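Local coordinates for beta-N-acetylglucosaminidase-like protein Glycoside hydrolase family 20 (Flavobacterium johnsoniae, PDB 6YHH), which probably hydrolyses terminal N-acetylglucosamine residues from chitin-derived oligosaccharides, as a beta-N-acetylhexosaminidase of glycoside hydrolase family 20, at residues K164-A169 against T459-V464; R275-F280 against Y547-P552; G411-L416 against T449-L454; M417-S422 against P534-T539. All coordinates share one frame; numbering follows the deposited sequence.

Contact 1: residues K164-A169 against T459-V464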
loop_
_atom_site.group_PDB
_atom_site.type_symbol
_atom_site.label_atom_id
_atom_site.label_comp_id
_atom_site.label_asym_id
_atom_site.label_seq_id
_atom_site.Cartn_x
_atom_site.Cartn_y
_atom_site.Cartn_z
ATOM N N LYS A 164 9.165 0.304 5.626
ATOM C CA LYS A 164 8.860 1.554 6.277
ATOM C C LYS A 164 7.596 1.462 7.137
ATOM O O LYS A 164 7.606 1.868 8.312
ATOM C CB LYS A 164 8.749 2.717 5.300
ATOM C CG LYS A 164 10.069 3.176 4.713
ATOM C CD LYS A 164 9.871 4.314 3.760
ATOM C CE LYS A 164 11.167 4.915 3.318
ATOM N NZ LYS A 164 11.008 6.195 2.515
ATOM N N ARG A 165 6.503 0.928 6.597
ATOM C CA ARG A 165 5.288 0.947 7.410
ATOM C C ARG A 165 5.446 0.014 8.588
ATOM O O ARG A 165 4.796 0.205 9.678
ATOM C CB ARG A 165 4.030 0.634 6.633
ATOM C CG ARG A 165 3.933 -0.737 5.988
ATOM C CD ARG A 165 2.670 -0.899 5.177
ATOM N NE ARG A 165 2.513 -2.222 4.615
ATOM C CZ ARG A 165 2.749 -2.568 3.339
ATOM N NH1 ARG A 165 2.613 -3.802 2.944
ATOM N NH2 ARG A 165 3.151 -1.642 2.457
ATOM N N ASN A 166 6.159 -1.083 8.411
ATOM C CA ASN A 166 6.365 -1.979 9.552
ATOM C C ASN A 166 7.235 -1.328 10.657
ATOM O O ASN A 166 7.022 -1.612 11.808
ATOM C CB ASN A 166 6.861 -3.329 9.059
ATOM C CG ASN A 166 5.695 -4.186 8.607
ATOM O OD1 ASN A 166 5.231 -4.146 7.403
ATOM N ND2 ASN A 166 5.165 -4.904 9.538
ATOM N N LEU A 167 8.192 -0.495 10.285
ATOM C CA LEU A 167 8.936 0.263 11.263
ATOM C C LEU A 167 7.967 1.175 12.008
ATOM O O LEU A 167 8.058 1.303 13.251
ATOM C CB LEU A 167 10.049 1.088 10.578
ATOM C CG LEU A 167 11.215 0.219 10.157
ATOM C CD1 LEU A 167 12.175 0.959 9.174
ATOM C CD2 LEU A 167 11.976 -0.362 11.338
ATOM N N ASP A 168 6.999 1.813 11.318
ATOM C CA ASP A 168 5.996 2.611 12.055
ATOM C C ASP A 168 5.201 1.740 13.020
ATOM O O ASP A 168 4.900 2.192 14.142
ATOM C CB ASP A 168 5.061 3.326 11.086
ATOM C CG ASP A 168 5.766 4.477 10.345
ATOM O OD1 ASP A 168 6.247 5.391 11.065
ATOM O OD2 ASP A 168 5.792 4.472 9.139
ATOM N N ALA A 169 4.833 0.535 12.594
ATOM C CA ALA A 169 4.028 -0.340 13.444
ATOM C C ALA A 169 4.859 -0.737 14.714
ATOM O O ALA A 169 4.314 -0.870 15.846
ATOM C CB ALA A 169 3.551 -1.567 12.721
ATOM N N THR A 459 0.501 -9.992 1.442
ATOM C CA THR A 459 -0.029 -10.697 2.587
ATOM C C THR A 459 0.839 -10.583 3.884
ATOM O O THR A 459 0.376 -10.998 4.938
ATOM C CB THR A 459 -0.300 -12.208 2.370
ATOM O OG1 THR A 459 0.921 -12.876 2.056
ATOM C CG2 THR A 459 -1.207 -12.403 1.206
ATOM N N PHE A 460 2.020 -9.988 3.762
ATOM C CA PHE A 460 2.998 -9.826 4.851
ATOM C C PHE A 460 2.350 -9.275 6.130
ATOM O O PHE A 460 2.384 -9.907 7.199
ATOM C CB PHE A 460 4.102 -8.862 4.428
ATOM C CG PHE A 460 5.202 -8.757 5.434
ATOM C CD1 PHE A 460 6.248 -9.659 5.398
ATOM C CD2 PHE A 460 5.242 -7.740 6.377
ATOM C CE1 PHE A 460 7.265 -9.659 6.310
ATOM C CE2 PHE A 460 6.250 -7.683 7.308
ATOM C CZ PHE A 460 7.304 -8.610 7.268
ATOM N N ASP A 461 1.669 -8.135 6.016
ATOM C CA ASP A 461 1.098 -7.510 7.219
ATOM C C ASP A 461 -0.012 -8.378 7.886
ATOM O O ASP A 461 -0.079 -8.410 9.147
ATOM C CB ASP A 461 0.542 -6.134 6.919
ATOM C CG ASP A 461 1.568 -5.130 6.521
ATOM O OD1 ASP A 461 2.735 -5.386 6.695
ATOM O OD2 ASP A 461 1.121 -4.021 6.037
ATOM N N SER A 462 -0.786 -9.141 7.080
ATOM C CA SER A 462 -1.796 -10.010 7.633
ATOM C C SER A 462 -1.205 -11.134 8.478
ATOM O O SER A 462 -1.899 -11.742 9.335
ATOM C CB SER A 462 -2.678 -10.635 6.545
ATOM O OG SER A 462 -2.050 -11.615 5.797
ATOM N N ARG A 463 0.009 -11.506 8.168
ATOM C CA ARG A 463 0.732 -12.524 8.973
ATOM C C ARG A 463 1.348 -11.888 10.238
ATOM O O ARG A 463 1.287 -12.445 11.363
ATOM C CB ARG A 463 1.786 -13.223 8.085
ATOM C CG ARG A 463 1.197 -14.410 7.307
ATOM C CD ARG A 463 -0.020 -14.125 6.453
ATOM N NE ARG A 463 -0.588 -15.371 5.931
ATOM C CZ ARG A 463 -1.907 -15.588 5.805
ATOM N NH1 ARG A 463 -2.791 -14.594 5.959
ATOM N NH2 ARG A 463 -2.338 -16.814 5.419
ATOM N N VAL A 464 1.989 -10.738 10.092
ATOM C CA VAL A 464 2.686 -10.088 11.232
ATOM C C VAL A 464 1.720 -9.541 12.273
ATOM O O VAL A 464 1.967 -9.711 13.468
ATOM C CB VAL A 464 3.658 -9.004 10.740
ATOM C CG1 VAL A 464 4.385 -8.331 11.886
ATOM C CG2 VAL A 464 4.656 -9.676 9.830
HETATM O O HOH W 1 1.441 -6.406 3.678
#
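Arg165 reaches across from helix 160-172 to Asp461 on helix 460-464. Its CB leaves the backbone facing the short helix, and with chi1 at 62° CG sits between the backbone N and the carbonyl carbon. From CG the chain runs extended to NE. CD is the first atom to feel the carboxylate, 3.6 Å from Asp461 OD2. NE then gives its N-H to that same Asp461 OD2 at 2.7 Å, a salt bridge with an N-H...O angle of 159°. The oxygen is met on its syn side and lies close to the guanidinium plane, while the carboxylate itself stands nearly perpendicular to that plane. Asp461 OD2 has a second donor in the backbone N of Thr504, so two N-H groups from different parts of the chain grip this buried oxygen. At the tip of the arginine, NH1 donates to a water 2.9 Å away, which also takes the backbone N-H of Asp461, and NH2 turns back to Asp161 on its own helix.

The two helix segments run nearly parallel, their axes 22° apart but 11.9 Å distant, so the side chains, not the backbones, make the contact. Both belong to the TIM-barrel catalytic domain of the family, on the layer outside the strands: Phe460 and Val464 rest on strands 146-152 and 443-450.

Beside the ion pair, the Asn166 side chain lies against Phe460 near CE2 and also beside Val464. Val464 CG2 lies over one face of the Phe460 ring, toward its rim.

Contact 2: residues R275-F280 against Y547-P552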
loop_
_atom_site.group_PDB
_atom_site.type_symbol
_atom_site.label_atom_id
_atom_site.label_comp_id
_atom_site.label_asym_id
_atom_site.label_seq_id
_atom_site.Cartn_x
_atom_site.Cartn_y
_atom_site.Cartn_z
ATOM N N ARG A 275 14.068 -21.926 -5.463
ATOM C CA ARG A 275 12.685 -21.484 -5.714
ATOM C C ARG A 275 11.712 -22.109 -4.704
ATOM O O ARG A 275 10.531 -21.656 -4.638
ATOM C CB ARG A 275 12.235 -21.815 -7.139
ATOM C CG ARG A 275 13.143 -21.229 -8.220
ATOM C CD ARG A 275 13.318 -19.749 -8.030
ATOM N NE ARG A 275 14.093 -19.169 -9.110
ATOM C CZ ARG A 275 14.414 -17.886 -9.128
ATOM N NH1 ARG A 275 14.058 -17.129 -8.161
ATOM N NH2 ARG A 275 15.197 -17.402 -10.113
ATOM N N ASN A 276 12.128 -23.159 -4.042
ATOM C CA ASN A 276 11.280 -23.887 -3.068
ATOM C C ASN A 276 11.686 -23.486 -1.659
ATOM O O ASN A 276 12.671 -22.802 -1.435
ATOM C CB ASN A 276 11.526 -25.398 -3.200
ATOM C CG ASN A 276 10.930 -25.953 -4.469
ATOM O OD1 ASN A 276 10.021 -25.411 -5.017
ATOM N ND2 ASN A 276 11.424 -27.041 -4.901
ATOM N N ALA A 277 10.886 -23.901 -0.678
ATOM C CA ALA A 277 11.217 -23.785 0.703
ATOM C C ALA A 277 11.928 -25.020 1.196
ATOM O O ALA A 277 11.755 -26.123 0.623
ATOM C CB ALA A 277 9.929 -23.618 1.498
ATOM N N GLY A 278 12.652 -24.864 2.302
ATOM C CA GLY A 278 13.299 -26.041 2.907
ATOM C C GLY A 278 14.706 -25.751 3.411
ATOM O O GLY A 278 15.059 -24.629 3.643
ATOM N N ILE A 279 15.381 -26.835 3.741
ATOM C CA ILE A 279 16.748 -26.821 4.212
ATOM C C ILE A 279 17.574 -27.381 3.103
ATOM O O ILE A 279 17.311 -28.545 2.657
ATOM C CB ILE A 279 16.943 -27.667 5.492
ATOM C CG1 ILE A 279 16.026 -27.174 6.592
ATOM C CG2 ILE A 279 18.402 -27.554 5.898
ATOM C CD1 ILE A 279 15.971 -28.045 7.848
ATOM N N PHE A 280 18.580 -26.663 2.646
ATOM C CA PHE A 280 19.332 -27.029 1.460
ATOM C C PHE A 280 20.787 -27.294 1.785
ATOM O O PHE A 280 21.324 -26.822 2.840
ATOM C CB PHE A 280 19.138 -25.973 0.349
ATOM C CG PHE A 280 17.662 -25.841 -0.055
ATOM C CD1 PHE A 280 17.073 -26.742 -0.937
ATOM C CD2 PHE A 280 16.865 -24.918 0.557
ATOM C CE1 PHE A 280 15.692 -26.697 -1.186
ATOM C CE2 PHE A 280 15.517 -24.834 0.275
ATOM C CZ PHE A 280 14.928 -25.715 -0.598
ATOM N N TYR A 547 4.464 -24.879 -2.919
ATOM C CA TYR A 547 4.469 -23.465 -3.333
ATOM C C TYR A 547 5.927 -23.086 -3.593
ATOM O O TYR A 547 6.798 -23.357 -2.765
ATOM C CB TYR A 547 4.040 -22.587 -2.210
ATOM C CG TYR A 547 2.563 -22.727 -1.729
ATOM C CD1 TYR A 547 2.157 -23.780 -0.921
ATOM C CD2 TYR A 547 1.617 -21.830 -2.113
ATOM C CE1 TYR A 547 0.857 -23.907 -0.482
ATOM C CE2 TYR A 547 0.305 -21.955 -1.685
ATOM C CZ TYR A 547 -0.075 -22.952 -0.864
ATOM O OH TYR A 547 -1.399 -23.012 -0.351
ATOM N N GLN A 548 6.142 -22.399 -4.694
ATOM C CA GLN A 548 7.384 -21.780 -4.975
ATOM C C GLN A 548 7.364 -20.323 -4.561
ATOM O O GLN A 548 6.343 -19.763 -4.238
ATOM C CB GLN A 548 7.655 -21.839 -6.498
ATOM C CG GLN A 548 8.111 -23.250 -6.911
ATOM C CD GLN A 548 7.048 -24.290 -6.752
ATOM O OE1 GLN A 548 5.935 -24.166 -7.310
ATOM N NE2 GLN A 548 7.304 -25.246 -5.900
ATOM N N MET A 549 8.526 -19.662 -4.674
ATOM C CA MET A 549 8.647 -18.277 -4.261
ATOM C C MET A 549 7.959 -17.305 -5.300
ATOM O O MET A 549 8.009 -16.118 -5.103
ATOM C CB MET A 549 10.086 -17.879 -4.012
ATOM C CG MET A 549 10.835 -18.621 -2.877
ATOM S SD MET A 549 9.975 -18.562 -1.321
ATOM C CE MET A 549 9.248 -20.194 -1.265
ATOM N N TYR A 550 7.469 -17.864 -6.400
ATOM C CA TYR A 550 6.683 -17.131 -7.377
ATOM C C TYR A 550 5.224 -17.659 -7.531
ATOM O O TYR A 550 4.509 -17.240 -8.468
ATOM C CB TYR A 550 7.405 -17.056 -8.748
ATOM C CG TYR A 550 7.834 -18.383 -9.230
ATOM C CD1 TYR A 550 6.957 -19.310 -9.797
ATOM C CD2 TYR A 550 9.174 -18.792 -9.045
ATOM C CE1 TYR A 550 7.380 -20.577 -10.231
ATOM C CE2 TYR A 550 9.569 -20.067 -9.405
ATOM C CZ TYR A 550 8.707 -20.930 -10.016
ATOM O OH TYR A 550 9.195 -22.160 -10.400
ATOM N N SER A 551 4.763 -18.482 -6.602
ATOM C CA SER A 551 3.407 -18.966 -6.657
ATOM C C SER A 551 2.404 -17.892 -6.308
ATOM O O SER A 551 2.748 -16.856 -5.702
ATOM C CB SER A 551 3.264 -20.115 -5.658
ATOM O OG SER A 551 3.968 -21.254 -6.134
ATOM N N PRO A 552 1.117 -18.094 -6.670
ATOM C CA PRO A 552 0.114 -17.117 -6.362
ATOM C C PRO A 552 -0.394 -17.225 -4.946
ATOM O O PRO A 552 -0.902 -18.257 -4.568
ATOM C CB PRO A 552 -0.973 -17.386 -7.375
ATOM C CG PRO A 552 -0.882 -18.834 -7.608
ATOM C CD PRO A 552 0.564 -19.170 -7.514
#
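Two similar first torsions bring the amides of Asn276 and Gln548 together: chi1 is -72° in Asn276 and -77° in Gln548, which sets each CG beside its own backbone N. Gln548 then bends at chi2, and the two side chains run alongside each other in the same direction. Gln548 NE2 donates to Asn276 OD1 over 2.9 Å in a nearly straight bond, 169° at the hydrogen. The acceptor lies in the Gln548 amide plane, whereas the donor is tilted from the carbonyl plane of Asn276. NE2 also donates to the backbone O of Thr545, so both its acceptors help fix the rotation of the amide.

One residue back, Arg275 O takes the backbone N-H of Met549 at 2.8 Å and is touched by Gln548 CA at 3.2 Å in a CA-H...O contact. Gln548 opens a type I turn that ends at Ser551, and its own N-H goes to Ser551 OG. The turn lays Gln548 CB over the centre of the Tyr550 ring, while the aliphatic part of Arg275 crosses that ring at about a right angle, CG at its edge, 3.9 Å from CE2. The guanidinium continues past it to a salt bridge with Asp204. Met549 bends its methyl CE to 4.5 Å from Ala277 CB.

Both segments are surface loops: 275-280 precedes helix 289-302, with the side chain of Ala277 about 10 Å from that of the predicted proton donor Glu317, and 547-552 leads to helix 556-559, with Phe59 and Phe64 of the second subunit packing against this region.

Contact 3: residues G411-L416 against T449-L454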
loop_
_atom_site.group_PDB
_atom_site.type_symbol
_atom_site.label_atom_id
_atom_site.label_comp_id
_atom_site.label_asym_id
_atom_site.label_seq_id
_atom_site.Cartn_x
_atom_site.Cartn_y
_atom_site.Cartn_z
ATOM N N GLY A 411 9.242 -19.872 19.871
ATOM C CA GLY A 411 7.893 -19.575 20.378
ATOM C C GLY A 411 7.296 -18.265 19.887
ATOM O O GLY A 411 6.162 -17.917 20.227
ATOM N N PHE A 412 8.075 -17.515 19.055
ATOM C CA PHE A 412 7.618 -16.284 18.403
ATOM C C PHE A 412 7.754 -16.435 16.840
ATOM O O PHE A 412 7.926 -15.427 16.117
ATOM C CB PHE A 412 8.457 -15.086 18.841
ATOM C CG PHE A 412 8.397 -14.739 20.326
ATOM C CD1 PHE A 412 7.208 -14.653 21.020
ATOM C CD2 PHE A 412 9.554 -14.394 21.008
ATOM C CE1 PHE A 412 7.180 -14.193 22.337
ATOM C CE2 PHE A 412 9.523 -14.006 22.323
ATOM C CZ PHE A 412 8.328 -13.893 23.010
ATOM N N TYR A 413 7.517 -17.656 16.380
ATOM C CA TYR A 413 7.578 -17.976 14.933
ATOM C C TYR A 413 6.207 -17.702 14.309
ATOM O O TYR A 413 5.463 -18.622 13.970
ATOM C CB TYR A 413 8.074 -19.398 14.704
ATOM C CG TYR A 413 9.592 -19.435 14.634
ATOM C CD1 TYR A 413 10.360 -18.948 15.683
ATOM C CD2 TYR A 413 10.251 -19.898 13.502
ATOM C CE1 TYR A 413 11.747 -18.919 15.585
ATOM C CE2 TYR A 413 11.653 -19.946 13.446
ATOM C CZ TYR A 413 12.361 -19.355 14.443
ATOM O OH TYR A 413 13.729 -19.270 14.309
ATOM N N ILE A 414 5.918 -16.411 14.106
ATOM C CA ILE A 414 4.586 -15.937 13.639
ATOM C C ILE A 414 4.272 -16.451 12.209
ATOM O O ILE A 414 3.118 -16.563 11.833
ATOM C CB ILE A 414 4.521 -14.386 13.675
ATOM C CG1 ILE A 414 5.745 -13.723 13.108
ATOM C CG2 ILE A 414 4.406 -13.883 15.079
ATOM C CD1 ILE A 414 5.590 -12.236 12.858
ATOM N N ASP A 415 5.302 -16.817 11.421
ATOM C CA ASP A 415 5.055 -17.341 10.113
ATOM C C ASP A 415 4.332 -18.648 10.084
ATOM O O ASP A 415 3.731 -18.990 9.053
ATOM C CB ASP A 415 6.397 -17.467 9.349
ATOM C CG ASP A 415 7.324 -18.438 10.001
ATOM O OD1 ASP A 415 7.585 -18.256 11.203
ATOM O OD2 ASP A 415 7.820 -19.395 9.320
ATOM N N LEU A 416 4.356 -19.425 11.207
ATOM C CA LEU A 416 3.797 -20.770 11.213
ATOM C C LEU A 416 2.295 -20.778 11.471
ATOM O O LEU A 416 1.681 -21.818 11.587
ATOM C CB LEU A 416 4.587 -21.584 12.273
ATOM C CG LEU A 416 6.093 -21.703 11.892
ATOM C CD1 LEU A 416 6.811 -22.533 12.996
ATOM C CD2 LEU A 416 6.394 -22.190 10.493
ATOM N N THR A 449 9.740 -13.573 14.512
ATOM C CA THR A 449 10.432 -13.826 13.255
ATOM C C THR A 449 9.461 -14.053 12.116
ATOM O O THR A 449 8.809 -15.078 12.046
ATOM C CB THR A 449 11.373 -15.040 13.290
ATOM O OG1 THR A 449 10.627 -16.245 13.641
ATOM C CG2 THR A 449 12.493 -14.833 14.278
ATOM N N MET A 450 9.370 -13.102 11.202
ATOM C CA MET A 450 8.538 -13.252 10.006
ATOM C C MET A 450 9.305 -13.755 8.806
ATOM O O MET A 450 9.795 -12.976 7.957
ATOM C CB MET A 450 7.802 -11.984 9.613
ATOM C CG MET A 450 6.743 -12.267 8.526
ATOM S SD MET A 450 5.501 -13.468 9.043
ATOM C CE MET A 450 4.959 -14.017 7.417
ATOM N N TRP A 451 9.480 -15.063 8.781
ATOM C CA TRP A 451 9.968 -15.815 7.631
ATOM C C TRP A 451 8.937 -15.704 6.478
ATOM O O TRP A 451 7.733 -15.722 6.726
ATOM C CB TRP A 451 10.251 -17.225 7.966
ATOM C CG TRP A 451 11.182 -17.398 9.115
ATOM C CD1 TRP A 451 10.850 -17.667 10.407
ATOM C CD2 TRP A 451 12.575 -17.084 9.128
ATOM N NE1 TRP A 451 11.982 -17.637 11.220
ATOM C CE2 TRP A 451 13.030 -17.226 10.458
ATOM C CE3 TRP A 451 13.458 -16.680 8.164
ATOM C CZ2 TRP A 451 14.382 -17.106 10.800
ATOM C CZ3 TRP A 451 14.789 -16.558 8.488
ATOM C CH2 TRP A 451 15.246 -16.749 9.775
ATOM N N THR A 452 9.425 -15.529 5.239
ATOM C CA THR A 452 8.514 -15.177 4.124
ATOM C C THR A 452 8.366 -16.175 2.996
ATOM O O THR A 452 7.867 -15.796 1.928
ATOM C CB THR A 452 8.835 -13.777 3.604
ATOM O OG1 THR A 452 10.196 -13.700 3.129
ATOM C CG2 THR A 452 8.593 -12.722 4.611
ATOM N N GLU A 453 8.582 -17.464 3.266
ATOM C CA GLU A 453 8.245 -18.484 2.279
ATOM C C GLU A 453 6.846 -18.325 1.739
ATOM O O GLU A 453 6.619 -18.502 0.510
ATOM C CB GLU A 453 8.333 -19.868 2.837
ATOM C CG GLU A 453 9.737 -20.363 3.210
ATOM C CD GLU A 453 10.272 -20.040 4.554
ATOM O OE1 GLU A 453 9.784 -19.068 5.203
ATOM O OE2 GLU A 453 11.165 -20.839 4.990
ATOM N N LEU A 454 5.873 -18.042 2.645
ATOM C CA LEU A 454 4.501 -18.040 2.321
ATOM C C LEU A 454 3.801 -16.677 2.528
ATOM O O LEU A 454 2.606 -16.644 2.815
ATOM C CB LEU A 454 3.743 -19.124 3.115
ATOM C CG LEU A 454 4.315 -20.551 2.999
ATOM C CD1 LEU A 454 3.601 -21.582 3.936
ATOM C CD2 LEU A 454 4.345 -21.045 1.520
HETATM O O HOH W 2 7.544 -19.565 6.695
#
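Thr449 OG1 sits over the centre of the Tyr413 ring, 3.3 Å above its plane, in the tightly packed part of the contact. The hydroxyl is put there by a chi1 of 58°, which leaves CG2 beside the backbone N. Next to it the indole of Trp451 brings NE1 to 3.2 Å from Tyr413 CE2, the two rings inclined at 36°. The backbones are tied by Thr449 N, which donates at 3.1 Å and an angle of 166° to Phe412 O, the first carbonyl of an inverse gamma turn centred on Tyr413. On the barrel's outer side, Ile414 CD1 packs on Met450 CB at 3.9 Å, the two side chains crossing at about a right angle.

The other side of the contact is wetter and acidic. Asp415 turns its carboxylate to the edge of the Trp451 indole, OD1 3.4 Å from CD1, and its OD2 accepts from a water at 2.6 Å. That one water also donates to Glu453 OE1 and so bridges the two acids. Glu453 OE2 hydrogen-bonds a bound Tris molecule, probably from the crystallisation liquor, and the Trp451 side chain lies about 3 Å from it and about 7 Å from that of the predicted proton donor Glu317: this flank faces the active-site pocket.

The contact thus joins the loop after strand 406-408 to the C-terminal end of the adjoining parallel strand 443-450, between strand 146-152 on one flank and helices 460-464 and 467-476 behind.

Contact 4: residues M417-S422 against P534-T539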
loop_
_atom_site.group_PDB
_atom_site.type_symbol
_atom_site.label_atom_id
_atom_site.label_comp_id
_atom_site.label_asym_id
_atom_site.label_seq_id
_atom_site.Cartn_x
_atom_site.Cartn_y
_atom_site.Cartn_z
ATOM N N MET A 417 1.751 -19.584 11.684
ATOM C CA MET A 417 0.292 -19.386 11.779
ATOM C C MET A 417 -0.350 -19.959 13.031
ATOM O O MET A 417 -1.561 -20.298 13.045
ATOM C CB MET A 417 -0.458 -19.834 10.495
ATOM C CG MET A 417 0.171 -19.271 9.209
ATOM S SD MET A 417 0.553 -17.516 9.266
ATOM C CE MET A 417 -1.071 -16.816 9.262
ATOM N N TYR A 418 0.433 -20.059 14.072
ATOM C CA TYR A 418 -0.121 -20.513 15.404
ATOM C C TYR A 418 -1.026 -19.466 16.029
ATOM O O TYR A 418 -0.976 -18.269 15.751
ATOM C CB TYR A 418 1.054 -20.837 16.326
ATOM C CG TYR A 418 2.048 -21.888 15.888
ATOM C CD1 TYR A 418 1.656 -23.062 15.335
ATOM C CD2 TYR A 418 3.408 -21.720 16.121
ATOM C CE1 TYR A 418 2.531 -24.048 14.996
ATOM C CE2 TYR A 418 4.314 -22.701 15.790
ATOM C CZ TYR A 418 3.889 -23.856 15.223
ATOM O OH TYR A 418 4.791 -24.875 14.901
ATOM N N PRO A 419 -1.896 -19.928 16.953
ATOM C CA PRO A 419 -2.770 -18.984 17.652
ATOM C C PRO A 419 -1.998 -17.955 18.466
ATOM O O PRO A 419 -0.899 -18.281 18.994
ATOM C CB PRO A 419 -3.578 -19.895 18.590
ATOM C CG PRO A 419 -3.379 -21.268 18.061
ATOM C CD PRO A 419 -2.007 -21.308 17.412
ATOM N N VAL A 420 -2.578 -16.762 18.590
ATOM C CA VAL A 420 -1.947 -15.663 19.303
ATOM C C VAL A 420 -1.529 -16.068 20.730
ATOM O O VAL A 420 -0.490 -15.655 21.205
ATOM C CB VAL A 420 -2.727 -14.370 19.247
ATOM C CG1 VAL A 420 -4.056 -14.498 20.083
ATOM C CG2 VAL A 420 -1.939 -13.189 19.723
ATOM N N ALA A 421 -2.360 -16.843 21.436
ATOM C CA ALA A 421 -1.993 -17.162 22.820
ATOM C C ALA A 421 -0.713 -17.941 22.954
ATOM O O ALA A 421 -0.026 -17.754 23.928
ATOM C CB ALA A 421 -3.128 -17.936 23.471
ATOM N N SER A 422 -0.344 -18.766 21.956
ATOM C CA SER A 422 0.936 -19.466 22.032
ATOM C C SER A 422 2.108 -18.466 22.026
ATOM O O SER A 422 3.089 -18.689 22.731
ATOM C CB SER A 422 1.129 -20.460 20.889
ATOM O OG SER A 422 1.295 -19.743 19.693
ATOM N N PRO A 534 -5.477 -20.760 8.286
ATOM C CA PRO A 534 -4.540 -21.463 7.426
ATOM C C PRO A 534 -3.805 -22.603 8.141
ATOM O O PRO A 534 -3.526 -22.550 9.346
ATOM C CB PRO A 534 -3.548 -20.385 6.995
ATOM C CG PRO A 534 -3.909 -19.160 7.722
ATOM C CD PRO A 534 -5.111 -19.383 8.599
ATOM N N LEU A 535 -3.494 -23.667 7.417
ATOM C CA LEU A 535 -2.847 -24.809 8.060
ATOM C C LEU A 535 -1.562 -24.383 8.769
ATOM O O LEU A 535 -0.792 -23.551 8.291
ATOM C CB LEU A 535 -2.593 -25.916 7.042
ATOM C CG LEU A 535 -3.717 -26.525 6.255
ATOM C CD1 LEU A 535 -3.305 -27.738 5.454
ATOM C CD2 LEU A 535 -4.764 -26.970 7.243
ATOM N N LYS A 536 -1.339 -24.963 9.953
ATOM C CA LYS A 536 -0.309 -24.495 10.869
ATOM C C LYS A 536 0.975 -25.294 10.817
ATOM O O LYS A 536 0.957 -26.484 10.490
ATOM C CB LYS A 536 -0.850 -24.507 12.310
ATOM C CG LYS A 536 -2.040 -23.584 12.501
ATOM C CD LYS A 536 -2.812 -23.850 13.808
ATOM C CE LYS A 536 -3.831 -22.757 14.152
ATOM N NZ LYS A 536 -4.880 -22.678 13.090
ATOM N N GLY A 537 2.080 -24.686 11.215
ATOM C CA GLY A 537 3.315 -25.448 11.330
ATOM C C GLY A 537 3.967 -25.519 9.941
ATOM O O GLY A 537 4.126 -24.478 9.259
ATOM N N TYR A 538 4.260 -26.760 9.532
ATOM C CA TYR A 538 4.891 -26.979 8.228
ATOM C C TYR A 538 3.986 -27.837 7.340
ATOM O O TYR A 538 4.462 -28.626 6.533
ATOM C CB TYR A 538 6.348 -27.548 8.462
ATOM C CG TYR A 538 7.312 -26.551 9.177
ATOM C CD1 TYR A 538 7.899 -25.508 8.498
ATOM C CD2 TYR A 538 7.556 -26.628 10.544
ATOM C CE1 TYR A 538 8.761 -24.593 9.143
ATOM C CE2 TYR A 538 8.390 -25.740 11.201
ATOM C CZ TYR A 538 8.967 -24.669 10.510
ATOM O OH TYR A 538 9.837 -23.713 11.178
ATOM N N THR A 539 2.633 -27.652 7.455
ATOM C CA THR A 539 1.678 -28.399 6.733
ATOM C C THR A 539 0.992 -27.703 5.585
ATOM O O THR A 539 0.264 -28.332 4.783
ATOM C CB THR A 539 0.616 -28.972 7.701
ATOM O OG1 THR A 539 -0.150 -27.910 8.319
ATOM C CG2 THR A 539 1.289 -29.773 8.784
HETATM O O HOH W 3 -3.733 -20.707 11.379
#
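Met417 and Lys536 touch where the catalytic-domain loop before helix 420-424 is tied to the segment following strand 532-534, which pairs antiparallel with strand 660-662, away from the annotated active site. Van der Waals packing comes first. Met417, bent at both chi2 (-47°) and chi3, swings its methyl CE to 4.0 Å from Pro534 CG, an apolar pair. The aliphatic chain of Lys536 passes alongside the Met417 carbonyl, CG 3.4 Å from Met417 O, and its CE reaches 4.0 Å from Pro419 CD. Tyr418 sets its CE1 3.9 Å from Gly537 N, with its hydroxyl carried on to Asn387 beyond the contact.

Polar links across the two segments run through water. One water donates to Met417 O and to Pro534 O, each at 2.8 Å, and accepts from Lys536 NZ at 2.9 Å. The same ammonium forms salt bridges with Glu661 and Glu533.

Within each segment a hydroxyl donates to a nearby carbonyl: Ser422 OG to Pro419 O, and Thr539 OG1 to Lys536 O, across Gly537 and Tyr538.

With no direct hydrogen bond between the segments, the join rests on van der Waals contact and a single three-way water, while the lysine charge is probably balanced by the two glutamates.

Contacts 1 and 3 lie in the interior of the barrel domain, contact 4 is partly buried and contact 2 is at the surface, by the second subunit. Met450 joins the first two: it belongs to contact 3 and packs on Phe460, Arg463 and Val464 of contact 1. Arg463 also meets Met417 and Pro534 of contact 4, whose Gly537 N probably bonds to Leu416 O of contact 3. Glu453 and Leu454 lead from contact 3 to Ala277, Met549 and Tyr547 of contact 2. The chemistry differs: a buried salt bridge in contact 1, amide and backbone bonds in contact 2, aromatic packing beside acids in contact 3, water and aliphatic carbon in contact 4.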